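Local coordinates for protein biliverdin reductase (Synechocystis sp., PDB 5B3T) that reduces biliverdin with NAD(P)H, probably to bilirubin, as a Rossmann-fold enzyme of the Gfo/Idh/MocA family, at residues Ala29-Gly34 / Leu286-Thr291; Ala93-Gly98 / Gln118-Glu123; Gly125-Val130 / Leu295-Thr300. All blocks are in the same frame, centred on the assembly; numbering follows the deposited sequence.

Contact 1: Ala29-Gly34 / Leu286-Thr291; sequences AEVFRG and LFRQDT. With PO4 (phosphate ion), chain E.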
loop_
_atom_site.group_PDB
_atom_site.type_symbol
_atom_site.label_atom_id
_atom_site.label_comp_id
_atom_site.label_asym_id
_atom_site.label_seq_id
_atom_site.Cartn_x
_atom_site.Cartn_y
_atom_site.Cartn_z
ATOM N N ALA A 29 -4.645 9.191 -11.811
ATOM C CA ALA A 29 -5.234 10.301 -12.551
ATOM C C ALA A 29 -4.657 10.396 -13.958
ATOM O O ALA A 29 -5.385 10.678 -14.916
ATOM C CB ALA A 29 -5.014 11.612 -11.798
ATOM N N GLU A 30 -3.350 10.164 -14.098
ATOM C CA GLU A 30 -2.722 10.247 -15.413
ATOM C C GLU A 30 -3.331 9.242 -16.384
ATOM O O GLU A 30 -3.603 9.576 -17.543
ATOM C CB GLU A 30 -1.212 10.038 -15.286
ATOM C CG GLU A 30 -0.482 11.190 -14.603
ATOM C CD GLU A 30 0.966 10.866 -14.279
ATOM O OE1 GLU A 30 1.331 9.671 -14.276
ATOM O OE2 GLU A 30 1.741 11.812 -14.027
ATOM N N VAL A 31 -3.573 8.012 -15.927
ATOM C CA VAL A 31 -4.089 6.981 -16.822
ATOM C C VAL A 31 -5.587 7.147 -17.051
ATOM O O VAL A 31 -6.080 6.932 -18.163
ATOM C CB VAL A 31 -3.744 5.584 -16.271
ATOM C CG1 VAL A 31 -4.304 4.498 -17.182
ATOM C CG2 VAL A 31 -2.235 5.430 -16.114
ATOM N N PHE A 32 -6.335 7.524 -16.011
ATOM C CA PHE A 32 -7.773 7.729 -16.168
ATOM C C PHE A 32 -8.072 8.808 -17.199
ATOM O O PHE A 32 -9.010 8.674 -17.995
ATOM C CB PHE A 32 -8.410 8.085 -14.825
ATOM C CG PHE A 32 -8.704 6.899 -13.961
ATOM C CD1 PHE A 32 -9.324 5.786 -14.491
ATOM C CD2 PHE A 32 -8.363 6.900 -12.618
ATOM C CE1 PHE A 32 -9.603 4.689 -13.705
ATOM C CE2 PHE A 32 -8.639 5.804 -11.826
ATOM C CZ PHE A 32 -9.260 4.698 -12.369
ATOM N N ARG A 33 -7.253 9.836 -17.187
ATOM C CA ARG A 33 -7.372 10.916 -18.132
ATOM C C ARG A 33 -7.017 10.489 -19.553
ATOM O O ARG A 33 -7.713 10.770 -20.468
ATOM C CB ARG A 33 -6.503 12.116 -17.734
ATOM C CG ARG A 33 -6.684 13.334 -18.612
ATOM C CD ARG A 33 -5.827 14.530 -18.245
ATOM N NE ARG A 33 -4.445 14.180 -17.929
ATOM C CZ ARG A 33 -3.484 15.053 -17.621
ATOM N NH1 ARG A 33 -3.745 16.364 -17.647
ATOM N NH2 ARG A 33 -2.266 14.614 -17.326
ATOM N N GLY A 34 -5.916 9.783 -19.686
ATOM C CA GLY A 34 -5.414 9.371 -20.984
ATOM C C GLY A 34 -6.272 8.308 -21.636
ATOM O O GLY A 34 -6.390 8.269 -22.864
ATOM N N LEU A 286 3.280 -0.285 -13.693
ATOM C CA LEU A 286 2.432 -1.197 -12.931
ATOM C C LEU A 286 1.096 -0.554 -12.584
ATOM O O LEU A 286 0.057 -1.226 -12.601
ATOM C CB LEU A 286 3.155 -1.657 -11.665
ATOM C CG LEU A 286 4.379 -2.549 -11.879
ATOM C CD1 LEU A 286 5.215 -2.626 -10.610
ATOM C CD2 LEU A 286 3.954 -3.940 -12.330
ATOM N N PHE A 287 1.099 0.742 -12.255
ATOM C CA PHE A 287 -0.163 1.439 -12.017
ATOM C C PHE A 287 -1.012 1.484 -13.280
ATOM O O PHE A 287 -2.237 1.330 -13.217
ATOM C CB PHE A 287 0.095 2.859 -11.506
ATOM C CG PHE A 287 0.110 2.974 -10.008
ATOM C CD1 PHE A 287 -1.043 2.743 -9.273
ATOM C CD2 PHE A 287 1.267 3.327 -9.336
ATOM C CE1 PHE A 287 -1.038 2.849 -7.894
ATOM C CE2 PHE A 287 1.280 3.437 -7.952
ATOM C CZ PHE A 287 0.126 3.198 -7.231
ATOM N N ARG A 288 -0.379 1.699 -14.436
ATOM C CA ARG A 288 -1.134 1.779 -15.682
ATOM C C ARG A 288 -1.780 0.443 -16.023
ATOM O O ARG A 288 -2.965 0.389 -16.374
ATOM C CB ARG A 288 -0.232 2.246 -16.824
ATOM C CG ARG A 288 -0.965 2.310 -18.159
ATOM C CD ARG A 288 -0.115 2.916 -19.259
ATOM N NE ARG A 288 -0.858 2.997 -20.512
ATOM C CZ ARG A 288 -0.551 3.816 -21.514
ATOM N NH1 ARG A 288 0.490 4.632 -21.412
ATOM N NH2 ARG A 288 -1.287 3.820 -22.617
ATOM N N GLN A 289 -1.016 -0.649 -15.930
ATOM C CA GLN A 289 -1.581 -1.967 -16.209
ATOM C C GLN A 289 -2.739 -2.280 -15.270
ATOM O O GLN A 289 -3.760 -2.832 -15.695
ATOM C CB GLN A 289 -0.500 -3.043 -16.101
ATOM C CG GLN A 289 0.637 -2.892 -17.102
ATOM C CD GLN A 289 0.142 -2.611 -18.510
ATOM O OE1 GLN A 289 0.486 -1.591 -19.110
ATOM N NE2 GLN A 289 -0.671 -3.515 -19.043
ATOM N N ASP A 290 -2.602 -1.930 -13.989
ATOM C CA ASP A 290 -3.682 -2.189 -13.043
ATOM C C ASP A 290 -4.901 -1.327 -13.345
ATOM O O ASP A 290 -6.035 -1.814 -13.309
ATOM C CB ASP A 290 -3.203 -1.955 -11.614
ATOM C CG ASP A 290 -4.217 -2.408 -10.585
ATOM O OD1 ASP A 290 -4.287 -3.627 -10.317
ATOM O OD2 ASP A 290 -4.950 -1.549 -10.051
ATOM N N THR A 291 -4.685 -0.045 -13.648
ATOM C CA THR A 291 -5.802 0.827 -13.995
ATOM C C THR A 291 -6.514 0.330 -15.246
ATOM O O THR A 291 -7.749 0.324 -15.306
ATOM C CB THR A 291 -5.314 2.262 -14.199
ATOM O OG1 THR A 291 -4.657 2.717 -13.012
ATOM C CG2 THR A 291 -6.489 3.186 -14.502
HETATM P P PO4 E . -0.045 6.575 -24.786
HETATM O O1 PO4 E . 0.858 6.318 -25.968
HETATM O O2 PO4 E . -0.767 7.888 -24.978
HETATM O O3 PO4 E . 0.781 6.637 -23.523
HETATM O O4 PO4 E . -1.053 5.456 -24.672
#
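Val-31 and Thr-291 meet where two helices cross at −48°, their short axes 9.6 Å apart, and the contact is mainly a matter of methyl groups. The two branches of Val-31 share the work. CG1 stands anti to the backbone N (chi1 179°); the Val-31 and Thr-291 side chains slide past each other in opposite directions, bringing Val-31 CG1 within 3.7 Å of Thr-291 CG2. CG2, on the other side of CB, reaches the root of Arg-288, lying 3.8 Å from Arg-288 CB, with the two side chains crossing at about a right angle.

The same Thr-291 methyl makes a CH-pi contact with Phe-32. Its CG2 sits over one face of the ring, 3.9 Å from the centroid and displaced toward the CE1 rim, so this single methyl is held between an aliphatic branch and an aromatic face.

Hydrogen bonding keeps the methyl turned that way. Thr-291 OG1 donates to Phe-287 O one turn back at 2.8 Å, from above the carbonyl plane, while Thr-291 N reaches that oxygen from the opposite face. Arg-28 also bonds to OG1 and pairs with Asp-290, tying the helices together beside the apolar patch.

Arg-288 carries its charge out to the exposed side. Its chain is extended, its NE in a salt bridge with Glu-292, and its guanidinium meets a phosphate, probably from the crystallisation liquor, edge-on: NH1 binds O3 at 2.9 Å and NH2 binds O4 at 2.6 Å, both nearly straight.

Helix 23-34 follows the glycine-rich turn of a Rossmann fold, and Tyr-23 and Ala-24 at its start bind NADP(+). The packing therefore joins the first helix of the dinucleotide-binding fold to helix 283-300 from the C-terminal part of the chain.

Contact 2: Ala93-Gly98 / Gln118-Glu123; sequences AALQAG and QQLARE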
loop_
_atom_site.group_PDB
_atom_site.type_symbol
_atom_site.label_atom_id
_atom_site.label_comp_id
_atom_site.label_asym_id
_atom_site.label_seq_id
_atom_site.Cartn_x
_atom_site.Cartn_y
_atom_site.Cartn_z
ATOM N N ALA A 93 -18.302 4.103 2.964
ATOM C CA ALA A 93 -19.230 5.144 2.534
ATOM C C ALA A 93 -19.421 5.120 1.024
ATOM O O ALA A 93 -20.544 5.269 0.530
ATOM C CB ALA A 93 -18.732 6.515 2.993
ATOM N N ALA A 94 -18.332 4.926 0.274
ATOM C CA ALA A 94 -18.428 4.891 -1.182
ATOM C C ALA A 94 -19.243 3.694 -1.657
ATOM O O ALA A 94 -20.048 3.816 -2.588
ATOM C CB ALA A 94 -17.031 4.866 -1.799
ATOM N N LEU A 95 -19.043 2.527 -1.037
ATOM C CA LEU A 95 -19.828 1.354 -1.409
ATOM C C LEU A 95 -21.301 1.550 -1.077
ATOM O O LEU A 95 -22.178 1.167 -1.859
ATOM C CB LEU A 95 -19.286 0.110 -0.706
ATOM C CG LEU A 95 -17.935 -0.421 -1.188
ATOM C CD1 LEU A 95 -17.426 -1.522 -0.266
ATOM C CD2 LEU A 95 -18.047 -0.921 -2.619
ATOM N N GLN A 96 -21.589 2.149 0.079
ATOM C CA GLN A 96 -22.974 2.407 0.452
ATOM C C GLN A 96 -23.650 3.367 -0.519
ATOM O O GLN A 96 -24.863 3.274 -0.739
ATOM C CB GLN A 96 -23.028 2.948 1.878
ATOM C CG GLN A 96 -22.694 1.914 2.947
ATOM C CD GLN A 96 -23.819 0.916 3.179
ATOM O OE1 GLN A 96 -24.821 0.909 2.461
ATOM N NE2 GLN A 96 -23.679 0.105 4.218
ATOM N N ALA A 97 -22.888 4.282 -1.113
ATOM C CA ALA A 97 -23.409 5.192 -2.125
ATOM C C ALA A 97 -23.444 4.568 -3.516
ATOM O O ALA A 97 -23.725 5.278 -4.490
ATOM C CB ALA A 97 -22.580 6.478 -2.151
ATOM N N GLY A 98 -23.164 3.273 -3.633
ATOM C CA GLY A 98 -23.236 2.601 -4.916
ATOM C C GLY A 98 -22.099 2.917 -5.861
ATOM O O GLY A 98 -22.306 2.945 -7.078
ATOM N N GLN A 118 -15.638 -6.337 2.131
ATOM C CA GLN A 118 -15.739 -7.346 1.082
ATOM C C GLN A 118 -17.179 -7.819 0.918
ATOM O O GLN A 118 -17.689 -7.920 -0.204
ATOM C CB GLN A 118 -14.816 -8.519 1.413
ATOM C CG GLN A 118 -14.896 -9.692 0.457
ATOM C CD GLN A 118 -14.150 -10.903 0.982
ATOM O OE1 GLN A 118 -14.238 -11.233 2.167
ATOM N NE2 GLN A 118 -13.405 -11.568 0.108
ATOM N N GLN A 119 -17.851 -8.107 2.034
ATOM C CA GLN A 119 -19.247 -8.531 1.979
ATOM C C GLN A 119 -20.142 -7.425 1.433
ATOM O O GLN A 119 -21.046 -7.685 0.631
ATOM C CB GLN A 119 -19.711 -8.962 3.371
ATOM C CG GLN A 119 -21.160 -9.427 3.444
ATOM C CD GLN A 119 -21.465 -10.560 2.486
ATOM O OE1 GLN A 119 -22.423 -10.496 1.717
ATOM N NE2 GLN A 119 -20.650 -11.606 2.529
ATOM N N LEU A 120 -19.902 -6.180 1.856
ATOM C CA LEU A 120 -20.733 -5.067 1.407
ATOM C C LEU A 120 -20.615 -4.856 -0.097
ATOM O O LEU A 120 -21.618 -4.615 -0.779
ATOM C CB LEU A 120 -20.351 -3.793 2.162
ATOM C CG LEU A 120 -21.037 -2.503 1.706
ATOM C CD1 LEU A 120 -22.543 -2.587 1.911
ATOM C CD2 LEU A 120 -20.457 -1.298 2.429
ATOM N N ALA A 121 -19.396 -4.941 -0.633
ATOM C CA ALA A 121 -19.214 -4.782 -2.071
ATOM C C ALA A 121 -19.922 -5.890 -2.840
ATOM O O ALA A 121 -20.519 -5.637 -3.895
ATOM C CB ALA A 121 -17.725 -4.754 -2.414
ATOM N N ARG A 122 -19.870 -7.122 -2.328
ATOM C CA ARG A 122 -20.619 -8.213 -2.944
ATOM C C ARG A 122 -22.115 -7.926 -2.913
ATOM O O ARG A 122 -22.806 -8.054 -3.929
ATOM C CB ARG A 122 -20.327 -9.535 -2.231
ATOM C CG ARG A 122 -18.915 -10.074 -2.382
ATOM C CD ARG A 122 -18.919 -11.585 -2.187
ATOM N NE ARG A 122 -17.673 -12.101 -1.626
ATOM C CZ ARG A 122 -17.507 -12.403 -0.342
ATOM N NH1 ARG A 122 -18.506 -12.233 0.514
ATOM N NH2 ARG A 122 -16.345 -12.874 0.088
ATOM N N GLU A 123 -22.631 -7.535 -1.743
ATOM C CA GLU A 123 -24.063 -7.301 -1.601
ATOM C C GLU A 123 -24.545 -6.177 -2.509
ATOM O O GLU A 123 -25.682 -6.217 -2.991
ATOM C CB GLU A 123 -24.400 -6.997 -0.140
ATOM C CG GLU A 123 -24.532 -8.246 0.723
ATOM C CD GLU A 123 -24.490 -7.950 2.211
ATOM O OE1 GLU A 123 -24.313 -6.772 2.584
ATOM O OE2 GLU A 123 -24.636 -8.900 3.010
#
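The flat amide of Gln-96 lies across the end of Leu-120, with both leucine methyls beneath the same face. Leu-120 CD1 is the nearer, 3.7 Å from Gln-96 NE2, and the two side chains cross at about a right angle. A bend at chi2 (−75°) brings this amide over the leucine, although the side chain does not set out in that direction. A second flat group, the guanidinium of Arg-122, has the CG of Gln-118 against one face, 3.5 Å above the plane and toward its rim, an aliphatic contact within helix 111-124.

Beneath the amide the contact is wholly aliphatic. Leu-120 extends CG anti to its own N (chi1 174°), and its CD2 presses to 3.6 Å from Leu-95 CB. The fork of Leu-95 passes on to the next residue, where CD1 and CD2 are each 3.9 Å from Ala-121 CB; the small alanine lets the longer side chain come close to the backbone. Replacing Leu-120 with an alanine would probably open a gap beside Leu-95 CB and free the Gln-96 amide to turn, since CB loses its CD2 neighbour and the amide both methyls under it.

Helix 87-96 ends here in a Schellman motif: Gly-98, at positive phi, is its C-prime residue, and Gly-98 N bonds Leu-95 O at 2.9 Å. The chain then enters strand 100-104, whose Val-101 touches Ala-94 and Leu-95. Helices 87-96 and 111-124 are thus neighbours against the parallel Rossmann sheet, with helix 66-70 next to Ala-93 and strand 128-131 following helix 111-124.

Contact 3: Gly125-Val130 / Leu295-Thr300; sequences GKLLHV and LDYLTT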
loop_
_atom_site.group_PDB
_atom_site.type_symbol
_atom_site.label_atom_id
_atom_site.label_comp_id
_atom_site.label_asym_id
_atom_site.label_seq_id
_atom_site.Cartn_x
_atom_site.Cartn_y
_atom_site.Cartn_z
ATOM N N GLY A 125 -22.968 -5.475 -5.371
ATOM C CA GLY A 125 -22.530 -5.771 -6.726
ATOM C C GLY A 125 -21.583 -4.734 -7.287
ATOM O O GLY A 125 -21.688 -4.369 -8.465
ATOM N N LYS A 126 -20.660 -4.242 -6.464
ATOM C CA LYS A 126 -19.710 -3.218 -6.867
ATOM C C LYS A 126 -18.288 -3.728 -6.680
ATOM O O LYS A 126 -18.022 -4.584 -5.832
ATOM C CB LYS A 126 -19.905 -1.926 -6.062
ATOM C CG LYS A 126 -21.231 -1.229 -6.309
ATOM C CD LYS A 126 -21.251 -0.528 -7.659
ATOM C CE LYS A 126 -22.669 -0.142 -8.052
ATOM N NZ LYS A 126 -22.703 0.760 -9.234
ATOM N N LEU A 127 -17.377 -3.183 -7.481
ATOM C CA LEU A 127 -15.973 -3.554 -7.393
ATOM C C LEU A 127 -15.356 -3.047 -6.096
ATOM O O LEU A 127 -15.575 -1.903 -5.688
ATOM C CB LEU A 127 -15.206 -2.988 -8.589
ATOM C CG LEU A 127 -13.687 -3.180 -8.618
ATOM C CD1 LEU A 127 -13.330 -4.657 -8.722
ATOM C CD2 LEU A 127 -13.058 -2.381 -9.758
ATOM N N LEU A 128 -14.587 -3.915 -5.442
ATOM C CA LEU A 128 -13.698 -3.523 -4.352
ATOM C C LEU A 128 -12.328 -4.095 -4.683
ATOM O O LEU A 128 -12.106 -5.303 -4.544
ATOM C CB LEU A 128 -14.192 -4.024 -2.995
ATOM C CG LEU A 128 -13.254 -3.735 -1.818
ATOM C CD1 LEU A 128 -13.101 -2.237 -1.597
ATOM C CD2 LEU A 128 -13.750 -4.412 -0.552
ATOM N N HIS A 129 -11.422 -3.233 -5.136
ATOM C CA HIS A 129 -10.127 -3.642 -5.656
ATOM C C HIS A 129 -9.030 -2.909 -4.901
ATOM O O HIS A 129 -9.082 -1.683 -4.758
ATOM C CB HIS A 129 -10.041 -3.351 -7.157
ATOM C CG HIS A 129 -8.706 -3.652 -7.762
ATOM N ND1 HIS A 129 -8.186 -4.926 -7.829
ATOM C CD2 HIS A 129 -7.791 -2.840 -8.345
ATOM C CE1 HIS A 129 -7.005 -4.885 -8.420
ATOM N NE2 HIS A 129 -6.742 -3.631 -8.743
ATOM N N VAL A 130 -8.043 -3.658 -4.415
ATOM C CA VAL A 130 -6.940 -3.103 -3.640
ATOM C C VAL A 130 -5.630 -3.598 -4.234
ATOM O O VAL A 130 -5.469 -4.798 -4.483
ATOM C CB VAL A 130 -7.026 -3.492 -2.151
ATOM C CG1 VAL A 130 -5.864 -2.882 -1.371
ATOM C CG2 VAL A 130 -8.357 -3.064 -1.559
ATOM N N LEU A 295 -10.410 -0.842 -15.736
ATOM C CA LEU A 295 -11.279 -0.373 -16.807
ATOM C C LEU A 295 -11.825 -1.540 -17.618
ATOM O O LEU A 295 -13.005 -1.552 -17.989
ATOM C CB LEU A 295 -10.512 0.603 -17.702
ATOM C CG LEU A 295 -10.236 1.941 -17.010
ATOM C CD1 LEU A 295 -9.393 2.858 -17.875
ATOM C CD2 LEU A 295 -11.550 2.613 -16.637
ATOM N N ASP A 296 -10.983 -2.539 -17.888
ATOM C CA ASP A 296 -11.436 -3.738 -18.588
ATOM C C ASP A 296 -12.591 -4.395 -17.848
ATOM O O ASP A 296 -13.635 -4.697 -18.438
ATOM C CB ASP A 296 -10.275 -4.725 -18.753
ATOM C CG ASP A 296 -9.750 -4.790 -20.183
ATOM O OD1 ASP A 296 -9.109 -3.818 -20.649
ATOM O OD2 ASP A 296 -9.950 -5.841 -20.839
ATOM N N TYR A 297 -12.427 -4.612 -16.544
ATOM C CA TYR A 297 -13.476 -5.258 -15.761
ATOM C C TYR A 297 -14.773 -4.461 -15.809
ATOM O O TYR A 297 -15.855 -5.026 -16.000
ATOM C CB TYR A 297 -13.029 -5.456 -14.307
ATOM C CG TYR A 297 -14.153 -5.947 -13.436
ATOM C CD1 TYR A 297 -14.592 -7.261 -13.525
ATOM C CD2 TYR A 297 -14.794 -5.091 -12.546
ATOM C CE1 TYR A 297 -15.626 -7.714 -12.741
ATOM C CE2 TYR A 297 -15.828 -5.538 -11.761
ATOM C CZ TYR A 297 -16.239 -6.849 -11.862
ATOM O OH TYR A 297 -17.269 -7.299 -11.080
ATOM N N LEU A 298 -14.684 -3.142 -15.642
ATOM C CA LEU A 298 -15.895 -2.328 -15.553
ATOM C C LEU A 298 -16.629 -2.223 -16.885
ATOM O O LEU A 298 -17.857 -2.079 -16.901
ATOM C CB LEU A 298 -15.553 -0.933 -15.020
ATOM C CG LEU A 298 -14.979 -0.901 -13.605
ATOM C CD1 LEU A 298 -14.570 0.509 -13.206
ATOM C CD2 LEU A 298 -15.978 -1.474 -12.611
ATOM N N THR A 299 -15.913 -2.296 -18.003
ATOM C CA THR A 299 -16.528 -2.103 -19.311
ATOM C C THR A 299 -16.867 -3.402 -20.031
ATOM O O THR A 299 -17.817 -3.425 -20.822
ATOM C CB THR A 299 -15.623 -1.255 -20.218
ATOM O OG1 THR A 299 -14.344 -1.883 -20.347
ATOM C CG2 THR A 299 -15.449 0.140 -19.635
ATOM N N THR A 300 -16.121 -4.483 -19.793
ATOM C CA THR A 300 -16.403 -5.756 -20.441
ATOM C C THR A 300 -16.639 -6.901 -19.468
ATOM O O THR A 300 -16.973 -8.006 -19.912
ATOM C CB THR A 300 -15.262 -6.153 -21.393
ATOM O OG1 THR A 300 -14.129 -6.582 -20.628
ATOM C CG2 THR A 300 -14.865 -4.980 -22.276
#
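Leu-127 meets Tyr-297 and Leu-298 at the border of the Rossmann fold, where the approach to strand 128-131, outermost in the parallel sheet, is packed against the last turns of helix 283-300. Leu-127 is buried and sends one methyl to each partner. Its CG is anti to the backbone N (chi1 175°), which carries the fork out from the chain toward the helix, and chi2 of 65° turns CD1 to face Tyr-297 and CD2 to face Leu-298. CD1 lies 4.0 Å from Tyr-297 CE2, oblique to the ring, while CD2 comes within 4.2 Å of Leu-298 CD2.

The partners arrive by different routes. Tyr-297 also holds its CG anti to N (chi1 172°), and its side chain slides past that of Leu-127 in the opposite direction; the ring atoms CD2 and CE2 both meet Leu-127 CD1, and CE2 also lies 4.1 Å from Leu-127 CB. Leu-298 instead places CG anti to its carbonyl carbon, and only the end of the side chain approaches, crossing Leu-127 at about a right angle. The contact is small and purely apolar, at ordinary van der Waals distances. Val-294, one turn earlier on the helix, and Leu-304 also touch Leu-127, and the backbone of Leu-127 pairs with Val-101 of strand 100-104.

At the C-terminal end of the helix two threonines turn their hydroxyls back onto the backbone. Thr-300 OG1 donates to Asp-296 O at 2.9 Å from above the carbonyl plane. Thr-299 OG1 reaches Leu-295 O at 2.7 Å. The backbone N of that threonine bonds the same oxygen from the opposite face.

Overall arrangement
Contacts 1 and 3 share helix 283-300, which lies along the Rossmann part: contact 1 joins it to helix 23-34, contact 3 to the edge of the parallel sheet. They touch directly through Asp-290 OD1 and His-129 NE2, probably hydrogen-bonded. Contact 2 stays within the Rossmann part, its centre 23 Å from that of contact 1, and meets contact 3 through the turn from helix 111-124 into strand 128-131. All three are partly buried, with apolar cores; contacts 1 and 2 add a polar rim, an arginine on phosphate and an amide over methyls, whereas contact 3 is purely apolar. Contact 1 lies closest to the NADP(+) site.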